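Side-chain contacts in acyl-CoA dehydrogenase (Bacillus subtilis, PDB 5LNX), which catalyses the FAD-dependent oxidation of 2,3-saturated acyl-CoA thioesters to 2,3-dehydroacyl-CoA, passing the electrons to an acceptor: residues 69-74 with 83-88; 243-248 with 295-300. All blocks are in the same frame, centred on the assembly; numbering follows the deposited sequence.

Interaction 1. Residues 69-74 with 83-88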
# COMPACT_ATOMS: atom_id res chain seq x y z
N LEU D 69 -7.14 15.82 23.71
CA LEU D 69 -6.15 16.83 23.33
C LEU D 69 -4.88 16.72 24.15
O LEU D 69 -3.77 16.75 23.62
CB LEU D 69 -6.79 18.21 23.51
CG LEU D 69 -6.06 19.50 23.27
CD1 LEU D 69 -6.14 19.83 21.78
CD2 LEU D 69 -6.75 20.59 24.07
N ALA D 70 -5.05 16.57 25.45
CA ALA D 70 -3.91 16.40 26.35
C ALA D 70 -3.08 15.21 25.90
O ALA D 70 -1.89 15.34 25.58
CB ALA D 70 -4.37 16.24 27.79
N ILE D 71 -3.73 14.05 25.82
CA ILE D 71 -3.10 12.77 25.40
C ILE D 71 -2.39 12.86 24.05
O ILE D 71 -1.31 12.32 23.85
CB ILE D 71 -4.14 11.66 25.32
CG1 ILE D 71 -4.70 11.39 26.72
CG2 ILE D 71 -3.54 10.38 24.75
CD1 ILE D 71 -5.67 10.23 26.80
N HIS D 72 -3.00 13.60 23.13
CA HIS D 72 -2.38 13.92 21.84
C HIS D 72 -1.03 14.64 22.00
O HIS D 72 0.01 14.20 21.49
CB HIS D 72 -3.32 14.80 21.00
CG HIS D 72 -2.70 15.37 19.76
ND1 HIS D 72 -3.26 16.42 19.07
CD2 HIS D 72 -1.59 15.01 19.07
CE1 HIS D 72 -2.51 16.70 18.01
NE2 HIS D 72 -1.49 15.86 18.00
N GLU D 73 -1.09 15.75 22.72
CA GLU D 73 0.08 16.58 23.00
C GLU D 73 1.20 15.83 23.73
O GLU D 73 2.37 15.93 23.36
CB GLU D 73 -0.33 17.80 23.82
CG GLU D 73 -1.01 18.84 22.96
CD GLU D 73 -0.09 19.40 21.88
OE1 GLU D 73 1.17 19.27 21.94
OE2 GLU D 73 -0.67 19.95 20.94
N ILE D 74 0.83 15.07 24.75
CA ILE D 74 1.81 14.32 25.56
C ILE D 74 2.50 13.25 24.73
O ILE D 74 3.67 12.94 24.95
CB ILE D 74 1.15 13.66 26.79
CG1 ILE D 74 0.84 14.73 27.85
CG2 ILE D 74 2.07 12.61 27.39
CD1 ILE D 74 0.16 14.21 29.10
N VAL D 83 0.03 6.71 27.07
CA VAL D 83 -0.81 5.56 27.37
C VAL D 83 -1.07 5.40 28.86
O VAL D 83 -2.14 4.95 29.25
CB VAL D 83 -0.27 4.24 26.83
CG1 VAL D 83 1.04 3.85 27.48
CG2 VAL D 83 -1.30 3.12 27.02
N ILE D 84 -0.04 5.67 29.67
CA ILE D 84 -0.17 5.59 31.13
C ILE D 84 -1.27 6.52 31.57
O ILE D 84 -2.14 6.16 32.36
CB ILE D 84 1.12 6.00 31.87
CG1 ILE D 84 2.19 4.92 31.74
CG2 ILE D 84 0.84 6.27 33.33
CD1 ILE D 84 3.58 5.38 32.13
N LEU D 85 -1.22 7.73 31.06
CA LEU D 85 -2.29 8.69 31.33
C LEU D 85 -3.64 8.20 30.78
O LEU D 85 -4.68 8.32 31.44
CB LEU D 85 -1.98 10.05 30.72
CG LEU D 85 -3.04 11.13 30.97
CD1 LEU D 85 -3.43 11.21 32.43
CD2 LEU D 85 -2.55 12.49 30.49
N SER D 86 -3.60 7.67 29.57
CA SER D 86 -4.82 7.30 28.84
C SER D 86 -5.58 6.18 29.55
O SER D 86 -6.81 6.20 29.65
CB SER D 86 -4.47 6.87 27.40
OG SER D 86 -5.62 6.87 26.57
N VAL D 87 -4.83 5.16 29.95
CA VAL D 87 -5.39 4.03 30.67
C VAL D 87 -5.93 4.52 32.00
O VAL D 87 -7.09 4.26 32.35
CB VAL D 87 -4.34 2.91 30.88
CG1 VAL D 87 -4.77 1.96 31.98
CG2 VAL D 87 -4.13 2.14 29.58
N HIS D 88 -5.09 5.24 32.73
CA HIS D 88 -5.43 5.73 34.08
C HIS D 88 -6.83 6.29 34.11
O HIS D 88 -7.65 5.93 34.95
CB HIS D 88 -4.40 6.78 34.54
CG HIS D 88 -4.86 7.65 35.68
ND1 HIS D 88 -4.54 7.38 36.99
CD2 HIS D 88 -5.55 8.82 35.69
CE1 HIS D 88 -5.06 8.32 37.77
NE2 HIS D 88 -5.67 9.20 37.00
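An antiparallel helix hairpin of the N-terminal helical domain of the acyl-CoA dehydrogenase fold brings Ile71 and Ile74 of helix 64-77 against Leu85 and Ser86 of helix 79-90. The two short segments run at 161° to each other with their axes 9.8 Å apart, and the backbones are nearest at Ile71 and Ser86. Ile71 holds CG1 anti to its own carbonyl carbon (chi1 -65°) with the chain extended beyond it, which carries CD1 across to the hydroxymethyl group of Ser86. There Ile71 CD1 lies 3.4 Å from Ser86 OG and 3.6 Å from Ser86 CB. One turn on, Ile74 CD1 meets Leu85 CD2 at 3.5 Å, the two side chains crossing at about a right angle. The same leucine methyl reaches Ile71 only loosely, with Leu85 CD2 4.5 Å from Ile71 CG1. Met43 of helix 37-45 touches both Ile74 and Leu85, extending the apolar layer. No hydrogen bond joins the two segments, and the hydroxyl of Ser86 faces a methyl across the interface; the two segments meet here by van der Waals packing alone, between aliphatic side chains and the small side chain of Ser86.

Interaction 2. Residues 243-248 with 295-300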
# COMPACT_ATOMS: atom_id res chain seq x y z
N GLY D 243 -8.37 7.72 22.56
CA GLY D 243 -7.10 8.00 23.23
C GLY D 243 -5.94 7.30 22.58
O GLY D 243 -4.90 7.90 22.31
N ILE D 244 -6.10 6.02 22.30
CA ILE D 244 -5.02 5.27 21.58
C ILE D 244 -4.75 5.88 20.20
O ILE D 244 -3.61 5.91 19.75
CB ILE D 244 -5.37 3.81 21.38
CG1 ILE D 244 -5.54 3.11 22.73
CG2 ILE D 244 -4.29 3.11 20.57
CD1 ILE D 244 -4.33 3.19 23.64
N ALA D 245 -5.80 6.40 19.59
CA ALA D 245 -5.71 7.02 18.28
C ALA D 245 -4.92 8.33 18.36
O ALA D 245 -4.05 8.62 17.53
CB ALA D 245 -7.10 7.29 17.74
N ALA D 246 -5.28 9.13 19.37
CA ALA D 246 -4.56 10.33 19.76
C ALA D 246 -3.09 10.06 20.08
O ALA D 246 -2.21 10.87 19.77
CB ALA D 246 -5.25 10.97 20.96
N GLN D 247 -2.83 8.93 20.71
CA GLN D 247 -1.45 8.48 20.95
C GLN D 247 -0.74 8.27 19.62
O GLN D 247 0.36 8.80 19.40
CB GLN D 247 -1.42 7.18 21.75
CG GLN D 247 -0.03 6.76 22.21
CD GLN D 247 0.04 5.32 22.71
OE1 GLN D 247 -0.93 4.56 22.61
NE2 GLN D 247 1.19 4.94 23.27
N ALA D 248 -1.40 7.53 18.74
CA ALA D 248 -0.87 7.24 17.39
C ALA D 248 -0.63 8.52 16.56
O ALA D 248 0.27 8.57 15.72
CB ALA D 248 -1.82 6.34 16.63
N HIS D 295 -8.57 14.61 12.25
CA HIS D 295 -10.03 14.90 12.17
C HIS D 295 -10.87 13.70 12.60
O HIS D 295 -11.94 13.85 13.18
CB HIS D 295 -10.46 15.26 10.75
CG HIS D 295 -9.74 16.41 10.14
ND1 HIS D 295 -9.29 17.50 10.86
CD2 HIS D 295 -9.37 16.63 8.86
CE1 HIS D 295 -8.66 18.32 10.04
NE2 HIS D 295 -8.70 17.82 8.82
N LEU D 296 -10.39 12.51 12.27
CA LEU D 296 -11.03 11.28 12.72
C LEU D 296 -11.08 11.24 14.25
O LEU D 296 -12.12 10.94 14.84
CB LEU D 296 -10.28 10.04 12.23
CG LEU D 296 -10.41 9.70 10.76
CD1 LEU D 296 -9.51 8.52 10.44
CD2 LEU D 296 -11.84 9.38 10.37
N VAL D 297 -9.94 11.55 14.85
CA VAL D 297 -9.78 11.55 16.31
C VAL D 297 -10.71 12.54 16.99
O VAL D 297 -11.52 12.18 17.84
CB VAL D 297 -8.33 11.90 16.72
CG1 VAL D 297 -8.22 12.11 18.23
CG2 VAL D 297 -7.36 10.82 16.27
N TYR D 298 -10.60 13.80 16.59
CA TYR D 298 -11.33 14.89 17.25
C TYR D 298 -12.83 14.92 17.00
O TYR D 298 -13.58 15.37 17.86
CB TYR D 298 -10.69 16.25 16.92
CG TYR D 298 -9.39 16.40 17.67
CD1 TYR D 298 -9.38 16.53 19.06
CD2 TYR D 298 -8.16 16.29 17.01
CE1 TYR D 298 -8.19 16.58 19.78
CE2 TYR D 298 -6.97 16.35 17.71
CZ TYR D 298 -6.99 16.49 19.09
OH TYR D 298 -5.82 16.60 19.79
N HIS D 299 -13.26 14.45 15.84
CA HIS D 299 -14.68 14.31 15.56
C HIS D 299 -15.29 13.16 16.38
O HIS D 299 -16.42 13.25 16.88
CB HIS D 299 -14.93 14.08 14.07
CG HIS D 299 -16.36 13.79 13.74
ND1 HIS D 299 -17.38 14.68 14.02
CD2 HIS D 299 -16.95 12.72 13.16
CE1 HIS D 299 -18.53 14.17 13.62
NE2 HIS D 299 -18.30 12.98 13.10
N ALA D 300 -14.53 12.08 16.50
CA ALA D 300 -14.89 10.95 17.36
C ALA D 300 -15.08 11.39 18.81
O ALA D 300 -16.01 10.95 19.50
CB ALA D 300 -13.83 9.86 17.28
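Ala245 and Ala246 of helix 229-265 receive the side chain of Val297 from helix 277-305, a small-residue contact between two long helices of the C-terminal helical domain of the acyl-CoA dehydrogenase fold. At the start of the segment, Gly243 O accepts the backbone hydrogen bond from Gln247 N, part of the regular helix that presents the two alanines. Ala245 directs its methyl at the partner helix, where its CB lies 3.8 Å from Val297 CG2; its other neighbours include Ala317 of helix 311-326. The adjoining Ala246 has its CB 4.2 Å from Val297 CG1, and its backbone N is 4.1 Å from Val297 CG2. The valine thus spreads its two methyls over successive residues of one helix, and the backbones come within 6.4 Å between the CA atoms of Ala246 and Val297. The next residue, Gln247, uses its amide oxygen for a hydrogen bond with Tyr360 OH of the FAD pocket. Ile68 of helix 64-77 touches both Ala246 and Val297, so a helix of the N-terminal domain also packs at this junction. On helix 277-305, His295 and His299 meet histidines of a second subunit. Val297 places CG1 anti to its backbone N (chi1 171°), and this methyl stands 4.3 Å above the ring plane of Tyr298, over the ring centre.

Overall arrangement
Interactions 1 and 2 lie 11 Å apart between centres, in the N-terminal and C-terminal helical domains, and they touch directly. The polar link is a probable hydrogen bond between His72 ND1 and Tyr298 OH, 2.7 Å long; His72 NE2 is hydrogen-bonded to Glu253 OE1 of helix 229-265. Packing supplements it where Ser86 OG approaches Gly243 CA at 3.8 Å and Ile71 CG2 approaches Gly243 O at 3.7 Å. The side chain of Ser86 is about 9 Å from a bound FAD. Tyr360 of the flavin pocket packs against Val83 of segment 83-88 and Ile244 of segment 243-248, so one segment of each pair borders it.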